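Local coordinates for protein PTS-dependent dihydroxyacetone kinase, ADP-binding subunit DhaL (Lactococcus lactis subsp. lactis, PDB 3CR3) that carries ADP in the PEP-dependent dihydroxyacetone kinase, is converted to its ATP form by DhaM and transfers the phosphoryl group to dihydroxyacetone bound to DhaK, at residues A[38-41]-A[42-45]; A[58-61]-A[62-66]; A[130-133]-A[134-138]; A[184-187]-A[188-191]. All coordinates share one frame; numbering follows the deposited sequence.

Contact 1: residues A[38-41]-A[42-45]. With ADP (adenosine-5'-diphosphate), chain G.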
loop_
_atom_site.group_PDB
_atom_site.type_symbol
_atom_site.label_atom_id
_atom_site.label_comp_id
_atom_site.label_asym_id
_atom_site.label_seq_id
_atom_site.Cartn_x
_atom_site.Cartn_y
_atom_site.Cartn_z
ATOM N N GLY A 38 -5.069 25.854 -0.329
ATOM C CA GLY A 38 -4.874 27.207 -0.839
ATOM C C GLY A 38 -4.014 27.267 -2.086
ATOM O O GLY A 38 -4.392 27.910 -3.068
ATOM N N ALA A 39 -2.856 26.606 -2.036
ATOM C CA ALA A 39 -1.974 26.419 -3.197
ATOM C C ALA A 39 -2.714 25.802 -4.396
ATOM O O ALA A 39 -2.607 26.312 -5.512
ATOM C CB ALA A 39 -0.805 25.536 -2.809
ATOM N N ASN A 40 -3.455 24.712 -4.140
ATOM C CA ASN A 40 -4.271 23.994 -5.129
ATOM C C ASN A 40 -5.260 24.923 -5.841
ATOM O O ASN A 40 -5.304 24.986 -7.076
ATOM C CB ASN A 40 -5.086 22.877 -4.440
ATOM C CG ASN A 40 -4.286 21.585 -4.191
ATOM O OD1 ASN A 40 -3.170 21.409 -4.677
ATOM N ND2 ASN A 40 -4.892 20.659 -3.443
HETATM N N MSE A 41 -6.066 25.620 -5.039
HETATM C CA MSE A 41 -7.065 26.555 -5.539
HETATM C C MSE A 41 -6.467 27.786 -6.238
HETATM O O MSE A 41 -7.063 28.291 -7.196
HETATM C CB MSE A 41 -8.009 26.991 -4.415
HETATM C CG MSE A 41 -8.886 25.857 -3.839
HETATM SE SE MSE A 41 -9.996 24.941 -5.175
HETATM C CE MSE A 41 -11.195 26.454 -5.537
ATOM N N ALA A 42 -5.327 28.278 -5.743
ATOM C CA ALA A 42 -4.653 29.431 -6.350
ATOM C C ALA A 42 -4.197 29.124 -7.762
ATOM O O ALA A 42 -4.440 29.913 -8.679
ATOM C CB ALA A 42 -3.485 29.908 -5.509
ATOM N N ARG A 43 -3.552 27.974 -7.915
ATOM C CA ARG A 43 -3.142 27.432 -9.216
ATOM C C ARG A 43 -4.349 27.273 -10.144
ATOM O O ARG A 43 -4.378 27.814 -11.254
ATOM C CB ARG A 43 -2.469 26.080 -8.990
ATOM C CG ARG A 43 -1.988 25.338 -10.226
ATOM C CD ARG A 43 -1.065 24.176 -9.822
ATOM N NE ARG A 43 0.008 24.612 -8.920
ATOM C CZ ARG A 43 0.158 24.225 -7.648
ATOM N NH1 ARG A 43 -0.682 23.363 -7.094
ATOM N NH2 ARG A 43 1.175 24.703 -6.929
ATOM N N GLY A 44 -5.354 26.548 -9.669
ATOM C CA GLY A 44 -6.520 26.246 -10.475
ATOM C C GLY A 44 -7.265 27.480 -10.943
ATOM O O GLY A 44 -7.717 27.535 -12.087
HETATM N N MSE A 45 -7.401 28.462 -10.053
HETATM C CA MSE A 45 -8.135 29.672 -10.375
HETATM C C MSE A 45 -7.302 30.676 -11.184
HETATM O O MSE A 45 -7.851 31.399 -12.020
HETATM C CB MSE A 45 -8.765 30.306 -9.129
HETATM C CG MSE A 45 -10.031 29.573 -8.636
HETATM SE SE MSE A 45 -11.409 29.364 -10.036
HETATM C CE MSE A 45 -11.702 31.214 -10.484
HETATM P PB ADP G . -6.758 17.042 -0.837
HETATM O O1B ADP G . -5.399 17.600 -0.560
HETATM O O2B ADP G . -6.748 15.960 -1.862
HETATM O O3B ADP G . -7.539 16.674 0.425
HETATM P PA ADP G . -7.631 19.802 -1.068
HETATM O O1A ADP G . -6.769 20.045 0.123
HETATM O O2A ADP G . -7.382 20.683 -2.270
HETATM O O3A ADP G . -7.589 18.248 -1.534
HETATM O "O5'" ADP G . -9.185 19.944 -0.651
HETATM C "C5'" ADP G . -9.639 19.489 0.628
HETATM C "C4'" ADP G . -11.130 19.746 0.695
HETATM O "O4'" ADP G . -11.853 18.917 -0.224
HETATM C "C3'" ADP G . -11.723 19.439 2.059
HETATM O "O3'" ADP G . -11.579 20.586 2.898
HETATM C "C2'" ADP G . -13.181 19.105 1.750
HETATM O "O2'" ADP G . -14.043 20.243 1.828
HETATM C "C1'" ADP G . -13.160 18.681 0.288
HETATM N N9 ADP G . -13.422 17.233 0.187
HETATM C C8 ADP G . -12.489 16.273 0.362
HETATM N N7 ADP G . -13.035 15.058 0.203
HETATM C C5 ADP G . -14.341 15.242 -0.067
HETATM C C6 ADP G . -15.495 14.364 -0.333
HETATM N N6 ADP G . -15.312 13.030 -0.354
HETATM N N1 ADP G . -16.693 14.942 -0.572
HETATM C C2 ADP G . -16.865 16.279 -0.574
HETATM N N3 ADP G . -15.865 17.128 -0.333
HETATM C C4 ADP G . -14.605 16.676 -0.072
HETATM O O HOH W 1 -2.308 20.946 -7.751
#
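Asn40 and Arg43, three residues apart near the start of helix 37-54, face each other through their polar ends and a shared water. Four regular helical bonds tie the two successive turns together, from Ala42 N to Gly38 O through Met45 N to Met41 O; that of Arg43 N to Ala39 O measures 3.1 Å.

Among the side chains, the amide of Asn40 works in two directions. Its ND2 donates to O2A on the alpha phosphate of ADP at 2.8 Å, a nearly straight bond of 164°. Its OD1 accepts from a water at 3.2 Å, and that water accepts in turn from Arg43 NH1 at 3.0 Å. With both ends engaged, the amide cannot be flipped without losing both bonds. The guanidinium, turned 71° from the amide plane, has OD1 near its edge, 4.0 Å from NH1, while Ala39 O lies over one face. Arginine reaches this place because its chain, extended as far as CD, bends at chi3 (-51°), folding the charge back along its own helix.

The apolar side belongs to two selenomethionines, Met41 and Met45. Their flexible, unbranched chains both bend twice and pack on Phe14 of helix 4-20, and Met41 also reaches Ser79 and Tyr83.

A neutral amide suits the phosphate: it offers a proton without adding charge beside the nearby magnesium. The arginine behind it, acting through the water, probably polarises the amide and strengthens its N-H as a donor to the nucleotide.

Contact 2: residues A[58-61]-A[62-66]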
loop_
_atom_site.group_PDB
_atom_site.type_symbol
_atom_site.label_atom_id
_atom_site.label_comp_id
_atom_site.label_asym_id
_atom_site.label_seq_id
_atom_site.Cartn_x
_atom_site.Cartn_y
_atom_site.Cartn_z
ATOM N N GLY A 58 -19.880 32.163 -26.101
ATOM C CA GLY A 58 -21.214 32.358 -26.659
ATOM C C GLY A 58 -22.273 32.386 -25.574
ATOM O O GLY A 58 -23.313 33.031 -25.729
ATOM N N ASN A 59 -22.013 31.686 -24.471
ATOM C CA ASN A 59 -22.953 31.645 -23.357
ATOM C C ASN A 59 -22.301 31.280 -22.015
ATOM O O ASN A 59 -21.092 31.015 -21.955
ATOM C CB ASN A 59 -24.142 30.724 -23.685
ATOM C CG ASN A 59 -23.728 29.289 -23.926
ATOM O OD1 ASN A 59 -23.035 28.701 -23.111
ATOM N ND2 ASN A 59 -24.179 28.708 -25.044
ATOM N N VAL A 60 -23.113 31.282 -20.958
ATOM C CA VAL A 60 -22.662 30.997 -19.601
ATOM C C VAL A 60 -22.279 29.520 -19.450
ATOM O O VAL A 60 -21.270 29.215 -18.820
ATOM C CB VAL A 60 -23.732 31.441 -18.542
ATOM C CG1 VAL A 60 -23.315 31.079 -17.124
ATOM C CG2 VAL A 60 -23.965 32.922 -18.633
ATOM N N SER A 61 -23.073 28.613 -20.029
ATOM C CA SER A 61 -22.727 27.186 -20.052
ATOM C C SER A 61 -21.278 26.954 -20.503
ATOM O O SER A 61 -20.547 26.211 -19.848
ATOM C CB SER A 61 -23.696 26.387 -20.934
ATOM O OG SER A 61 -23.329 25.024 -20.995
ATOM N N GLU A 62 -20.871 27.592 -21.606
ATOM C CA GLU A 62 -19.473 27.534 -22.070
ATOM C C GLU A 62 -18.450 27.973 -21.026
ATOM O O GLU A 62 -17.388 27.356 -20.901
ATOM C CB GLU A 62 -19.269 28.358 -23.349
ATOM C CG GLU A 62 -20.131 27.900 -24.503
ATOM C CD GLU A 62 -19.787 28.566 -25.813
ATOM O OE1 GLU A 62 -18.826 29.369 -25.870
ATOM O OE2 GLU A 62 -20.488 28.278 -26.804
ATOM N N ILE A 63 -18.753 29.038 -20.289
ATOM C CA ILE A 63 -17.848 29.495 -19.223
ATOM C C ILE A 63 -17.645 28.408 -18.171
ATOM O O ILE A 63 -16.507 28.058 -17.850
ATOM C CB ILE A 63 -18.329 30.782 -18.534
ATOM C CG1 ILE A 63 -18.672 31.849 -19.587
ATOM C CG2 ILE A 63 -17.269 31.271 -17.523
ATOM C CD1 ILE A 63 -19.326 33.108 -19.042
ATOM N N PHE A 64 -18.755 27.891 -17.640
ATOM C CA PHE A 64 -18.720 26.847 -16.624
ATOM C C PHE A 64 -17.963 25.598 -17.107
ATOM O O PHE A 64 -17.198 25.004 -16.347
ATOM C CB PHE A 64 -20.139 26.485 -16.167
ATOM C CG PHE A 64 -20.863 27.596 -15.403
ATOM C CD1 PHE A 64 -20.157 28.600 -14.735
ATOM C CD2 PHE A 64 -22.251 27.598 -15.318
ATOM C CE1 PHE A 64 -20.820 29.595 -14.033
ATOM C CE2 PHE A 64 -22.921 28.585 -14.617
ATOM C CZ PHE A 64 -22.203 29.588 -13.964
ATOM N N LYS A 65 -18.169 25.211 -18.368
ATOM C CA LYS A 65 -17.458 24.070 -18.946
ATOM C C LYS A 65 -15.945 24.294 -18.943
ATOM O O LYS A 65 -15.182 23.374 -18.647
ATOM C CB LYS A 65 -17.958 23.754 -20.366
ATOM C CG LYS A 65 -17.290 22.513 -20.983
ATOM C CD LYS A 65 -18.127 21.862 -22.106
ATOM C CE LYS A 65 -17.384 20.643 -22.709
ATOM N NZ LYS A 65 -16.908 19.677 -21.659
ATOM N N LYS A 66 -15.531 25.519 -19.265
ATOM C CA LYS A 66 -14.119 25.910 -19.288
ATOM C C LYS A 66 -13.523 25.909 -17.877
ATOM O O LYS A 66 -12.361 25.516 -17.672
ATOM C CB LYS A 66 -13.958 27.290 -19.943
ATOM C CG LYS A 66 -12.510 27.799 -20.073
ATOM C CD LYS A 66 -11.610 26.824 -20.836
ATOM C CE LYS A 66 -11.719 26.989 -22.357
ATOM N NZ LYS A 66 -11.038 25.835 -23.039
#
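Asn59 turns its amide forward over the first turn of helix 60-74 because CG sits between its backbone N and carbonyl carbon (chi1 62°), while Glu62 sends CG anti to its carbonyl carbon (chi1 -59°) and then runs extended toward the preceding loop. The two side chains therefore cross at about a right angle. Asn59 is the N-cap: its OD1 accepts a hydrogen bond from Glu62 N at 2.9 Å, the donor lying nearly along the C=O axis. Glu62 answers in the other direction. Its OE1 accepts from Gly58 N at 3.0 Å, met from above the carboxylate plane, 65° out of it. Because the donor is Gly58 rather than Asn59 itself, this resembles a capping box without meeting its full definition. With an alanine here instead of Glu62, Gly58 N would probably lose this acceptor and the chain before the helix would be freer to move.

One turn along, Val60 and Phe64 lie side by side. Val60 CG1 rests over one face of the ring, offset toward its rim, in a CH-pi contact 3.9 Å from the centroid of Phe64. Trp10 and Thr7 of helix 4-20 and Met90 of helix 79-94 also touch this phenylalanine. Ser61, small enough to fit against helix 79-94, bonds through OG to Ser91 O.

Asparagine and glutamate suit a helix start, where backbone N-H groups lack acceptors from a preceding turn; the carboxylate's negative charge also probably interacts favourably with the positive end of the helix dipole.

Contact 3: residues A[130-133]-A[134-138]; sequences AFLN and DLQTD
Leu135 lays its CD1 methyl over one face of the Phe131 ring, one turn back on helix 125-136. This CH-pi contact puts Leu135 CD1 4.0 Å from the ring centroid of Phe131, offset toward the rim, with CE2 the nearest ring carbon at 3.6 Å. Phe131 offers this face because its CG stands anti to the backbone N (chi1 178°), which sends the ring along the helix toward Leu135. Replacing Leu135 by an alanine is likely to open a gap over that face and let the ring settle differently.

Asp134 curls its carboxylate back beside Ala130 O, the acceptor of its own backbone N at 3.0 Å. Asp134 OD2 is held weakly by Asn144, and the main-chain O of Asp134 takes part in the Schellman motif that ends the helix, with Asp138 at positive phi as its C-prime residue.

Asn133, an exposed amide like Gln136, suits the solvent side. Its OD1 lies 4.1 Å from Gln136 OE1, the two amide planes 59° apart, and its main-chain O has Thr137 OG1 beside it at 2.9 Å, a hydroxyl hydrogen-bonded to Ser139 OG. Gln136 runs extended, bringing NE2 to 3.4 Å from Leu132 CD1.

The apolar side faces inward. Helix 100-115 meets Phe131 and Leu135 through Ile104 and Leu132 through Tyr105, helix 142-151 presents Leu145 to Phe131, and helix 175-191 brings Phe184 to stack on the ring.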
loop_
_atom_site.group_PDB
_atom_site.type_symbol
_atom_site.label_atom_id
_atom_site.label_comp_id
_atom_site.label_asym_id
_atom_site.label_seq_id
_atom_site.Cartn_x
_atom_site.Cartn_y
_atom_site.Cartn_z
ATOM N N ALA A 130 -26.229 24.422 2.768
ATOM C CA ALA A 130 -26.721 25.549 3.582
ATOM C C ALA A 130 -27.021 26.777 2.720
ATOM O O ALA A 130 -28.016 27.479 2.932
ATOM C CB ALA A 130 -25.714 25.892 4.711
ATOM N N PHE A 131 -26.163 27.026 1.732
ATOM C CA PHE A 131 -26.332 28.185 0.853
ATOM C C PHE A 131 -27.562 28.050 -0.044
ATOM O O PHE A 131 -28.340 29.008 -0.192
ATOM C CB PHE A 131 -25.058 28.392 0.023
ATOM C CG PHE A 131 -25.129 29.533 -0.943
ATOM C CD1 PHE A 131 -25.301 30.850 -0.491
ATOM C CD2 PHE A 131 -24.964 29.307 -2.309
ATOM C CE1 PHE A 131 -25.341 31.921 -1.389
ATOM C CE2 PHE A 131 -24.988 30.371 -3.221
ATOM C CZ PHE A 131 -25.175 31.679 -2.765
ATOM N N LEU A 132 -27.747 26.869 -0.635
ATOM C CA LEU A 132 -28.957 26.575 -1.433
ATOM C C LEU A 132 -30.231 26.713 -0.608
ATOM O O LEU A 132 -31.204 27.327 -1.044
ATOM C CB LEU A 132 -28.893 25.169 -2.042
ATOM C CG LEU A 132 -30.128 24.647 -2.789
ATOM C CD1 LEU A 132 -30.368 25.450 -4.079
ATOM C CD2 LEU A 132 -29.970 23.177 -3.086
ATOM N N ASN A 133 -30.225 26.119 0.580
ATOM C CA ASN A 133 -31.373 26.223 1.480
ATOM C C ASN A 133 -31.728 27.698 1.710
ATOM O O ASN A 133 -32.887 28.082 1.613
ATOM C CB ASN A 133 -31.107 25.483 2.802
ATOM C CG ASN A 133 -31.272 23.955 2.677
ATOM O OD1 ASN A 133 -32.056 23.463 1.858
ATOM N ND2 ASN A 133 -30.550 23.208 3.510
ATOM N N ASP A 134 -30.703 28.517 1.956
ATOM C CA ASP A 134 -30.868 29.965 2.163
ATOM C C ASP A 134 -31.471 30.668 0.940
ATOM O O ASP A 134 -32.389 31.479 1.074
ATOM C CB ASP A 134 -29.532 30.617 2.558
ATOM C CG ASP A 134 -29.194 30.424 4.036
ATOM O OD1 ASP A 134 -30.081 29.977 4.801
ATOM O OD2 ASP A 134 -28.044 30.728 4.430
ATOM N N LEU A 135 -30.956 30.351 -0.247
ATOM C CA LEU A 135 -31.496 30.902 -1.497
ATOM C C LEU A 135 -32.976 30.542 -1.674
ATOM O O LEU A 135 -33.768 31.367 -2.105
ATOM C CB LEU A 135 -30.680 30.432 -2.710
ATOM C CG LEU A 135 -29.218 30.879 -2.879
ATOM C CD1 LEU A 135 -28.544 30.052 -3.976
ATOM C CD2 LEU A 135 -29.090 32.370 -3.166
ATOM N N GLN A 136 -33.334 29.312 -1.323
ATOM C CA GLN A 136 -34.708 28.809 -1.436
ATOM C C GLN A 136 -35.651 29.425 -0.397
ATOM O O GLN A 136 -36.880 29.339 -0.517
ATOM C CB GLN A 136 -34.719 27.272 -1.358
ATOM C CG GLN A 136 -34.434 26.584 -2.697
ATOM C CD GLN A 136 -34.031 25.104 -2.576
ATOM O OE1 GLN A 136 -34.131 24.490 -1.504
ATOM N NE2 GLN A 136 -33.584 24.527 -3.694
ATOM N N THR A 137 -35.069 30.053 0.618
ATOM C CA THR A 137 -35.839 30.729 1.659
ATOM C C THR A 137 -35.550 32.229 1.637
ATOM O O THR A 137 -35.866 32.950 2.589
ATOM C CB THR A 137 -35.549 30.139 3.059
ATOM O OG1 THR A 137 -34.138 30.128 3.293
ATOM C CG2 THR A 137 -36.084 28.712 3.168
ATOM N N ASP A 138 -34.959 32.680 0.527
ATOM C CA ASP A 138 -34.543 34.071 0.320
ATOM C C ASP A 138 -33.878 34.674 1.554
ATOM O O ASP A 138 -34.320 35.695 2.071
ATOM C CB ASP A 138 -35.727 34.934 -0.124
ATOM C CG ASP A 138 -35.300 36.319 -0.569
ATOM O OD1 ASP A 138 -34.208 36.457 -1.186
ATOM O OD2 ASP A 138 -36.054 37.268 -0.288
#

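Contact 4: residues A[184-187]-A[188-191]; sequences FETL and LEVV
Leu187 and Val191 make an apolar one-turn contact at the C-terminal end of helix 175-191, the last helix of the all-helical DhaL fold. Leu187 CD1 meets Val191 CG2 at 3.7 Å; the leucine reaches forward because its CG is anti to the backbone N (chi1 -177°). Compact aliphatic residues suit this side of the helix, which packs on Leu2 near the chain start and on Thr100; Leu187 also touches Ile104 of helix 100-115 and Trp10 of helix 4-20.

Leu188 curls back over the preceding turn, its CG 3.3 Å from Phe184 O, the same carbonyl to which Leu188 N is bonded at 2.9 Å. The Phe184 ring itself leads away from Leu188 and takes Trp128 edge-to-face.

The other side of the helix is charged. Glu185 and Glu189, one turn apart, hold like charges near each other, with Glu185 OE2 4.4 Å from Glu189 OE2. Lys17 of helix 4-20 forms a salt bridge with Glu185 OE2, which probably offsets much of the repulsion, and Lys13 of the same helix touches Glu189. Beside Glu185, Thr186, a small residue able to bond to its own helix, turns OG1 back to Tyr182 O, with Leu183 O also within bonding distance.

Toward the chain end the helical bonding becomes less regular. Val190 N makes a weak bond to Thr186 O, and Leu187 O accepts two donors: Val191 N at 2.9 Å, nearly in line with the carbonyl, and Val190 N at 3.1 Å, from above the carbonyl plane.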
loop_
_atom_site.group_PDB
_atom_site.type_symbol
_atom_site.label_atom_id
_atom_site.label_comp_id
_atom_site.label_asym_id
_atom_site.label_seq_id
_atom_site.Cartn_x
_atom_site.Cartn_y
_atom_site.Cartn_z
ATOM N N PHE A 184 -19.322 31.737 -2.842
ATOM C CA PHE A 184 -20.704 32.190 -2.708
ATOM C C PHE A 184 -20.824 33.639 -2.287
ATOM O O PHE A 184 -21.770 34.323 -2.681
ATOM C CB PHE A 184 -21.468 31.308 -1.715
ATOM C CG PHE A 184 -21.508 29.854 -2.098
ATOM C CD1 PHE A 184 -21.516 29.469 -3.444
ATOM C CD2 PHE A 184 -21.560 28.865 -1.111
ATOM C CE1 PHE A 184 -21.560 28.127 -3.805
ATOM C CE2 PHE A 184 -21.599 27.513 -1.464
ATOM C CZ PHE A 184 -21.611 27.152 -2.827
ATOM N N GLU A 185 -19.894 34.075 -1.443
ATOM C CA GLU A 185 -19.800 35.464 -1.031
ATOM C C GLU A 185 -19.585 36.400 -2.236
ATOM O O GLU A 185 -20.251 37.419 -2.354
ATOM C CB GLU A 185 -18.711 35.599 0.047
ATOM C CG GLU A 185 -17.838 36.810 -0.028
ATOM C CD GLU A 185 -16.834 36.867 1.124
ATOM O OE1 GLU A 185 -16.492 35.791 1.704
ATOM O OE2 GLU A 185 -16.397 37.998 1.435
ATOM N N THR A 186 -18.670 36.038 -3.128
ATOM C CA THR A 186 -18.460 36.795 -4.374
ATOM C C THR A 186 -19.655 36.676 -5.341
ATOM O O THR A 186 -19.993 37.615 -6.042
ATOM C CB THR A 186 -17.178 36.353 -5.078
ATOM O OG1 THR A 186 -17.157 34.917 -5.182
ATOM C CG2 THR A 186 -15.962 36.818 -4.277
ATOM N N LEU A 187 -20.289 35.512 -5.368
ATOM C CA LEU A 187 -21.523 35.333 -6.118
ATOM C C LEU A 187 -22.613 36.325 -5.666
ATOM O O LEU A 187 -23.229 37.013 -6.492
ATOM C CB LEU A 187 -22.023 33.887 -6.003
ATOM C CG LEU A 187 -23.288 33.572 -6.825
ATOM C CD1 LEU A 187 -23.137 33.990 -8.305
ATOM C CD2 LEU A 187 -23.614 32.118 -6.723
ATOM N N LEU A 188 -22.839 36.383 -4.356
ATOM C CA LEU A 188 -23.843 37.274 -3.771
ATOM C C LEU A 188 -23.592 38.746 -4.120
ATOM O O LEU A 188 -24.529 39.494 -4.416
ATOM C CB LEU A 188 -23.899 37.079 -2.248
ATOM C CG LEU A 188 -24.538 35.787 -1.735
ATOM C CD1 LEU A 188 -24.653 35.836 -0.224
ATOM C CD2 LEU A 188 -25.910 35.541 -2.361
ATOM N N GLU A 189 -22.321 39.142 -4.099
ATOM C CA GLU A 189 -21.905 40.497 -4.495
ATOM C C GLU A 189 -22.344 40.904 -5.907
ATOM O O GLU A 189 -22.697 42.063 -6.139
ATOM C CB GLU A 189 -20.384 40.647 -4.400
ATOM C CG GLU A 189 -19.809 40.584 -2.986
ATOM C CD GLU A 189 -18.281 40.610 -2.956
ATOM O OE1 GLU A 189 -17.644 40.646 -4.034
ATOM O OE2 GLU A 189 -17.713 40.601 -1.837
ATOM N N VAL A 190 -22.292 39.980 -6.859
ATOM C CA VAL A 190 -22.567 40.358 -8.249
ATOM C C VAL A 190 -24.012 40.059 -8.636
ATOM O O VAL A 190 -24.559 40.667 -9.559
ATOM C CB VAL A 190 -21.573 39.721 -9.267
ATOM C CG1 VAL A 190 -20.175 39.631 -8.683
ATOM C CG2 VAL A 190 -22.043 38.358 -9.732
ATOM N N VAL A 191 -24.617 39.131 -7.903
ATOM C CA VAL A 191 -25.927 38.593 -8.236
ATOM C C VAL A 191 -27.030 39.234 -7.393
ATOM O O VAL A 191 -28.021 39.714 -7.943
ATOM C CB VAL A 191 -25.917 37.023 -8.142
ATOM C CG1 VAL A 191 -27.159 36.464 -7.443
ATOM C CG2 VAL A 191 -25.716 36.404 -9.527
#

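All four contacts are local, within or at the end of different helices, yet their chemistry follows their places. Contact 1 is the most buried and the one at the nucleotide site; its polar groups serve ligand and water. Contacts 2, 3 and 4 are partly buried. Contact 2, on the next helix after contact 1, starts its helix with an asparagine N-cap and a glutamate bond to Gly58 before it, whereas contact 3 finishes one with a Schellman motif. Contacts 3 and 4 touch each other: Phe131 CE1 lies 3.8 Å from Leu188 CD2, so their apolar sides share one core while amides or glutamates occupy the others. Helix 4-20 packs against contacts 1, 2 and 4, and helix 100-115 against contacts 3 and 4.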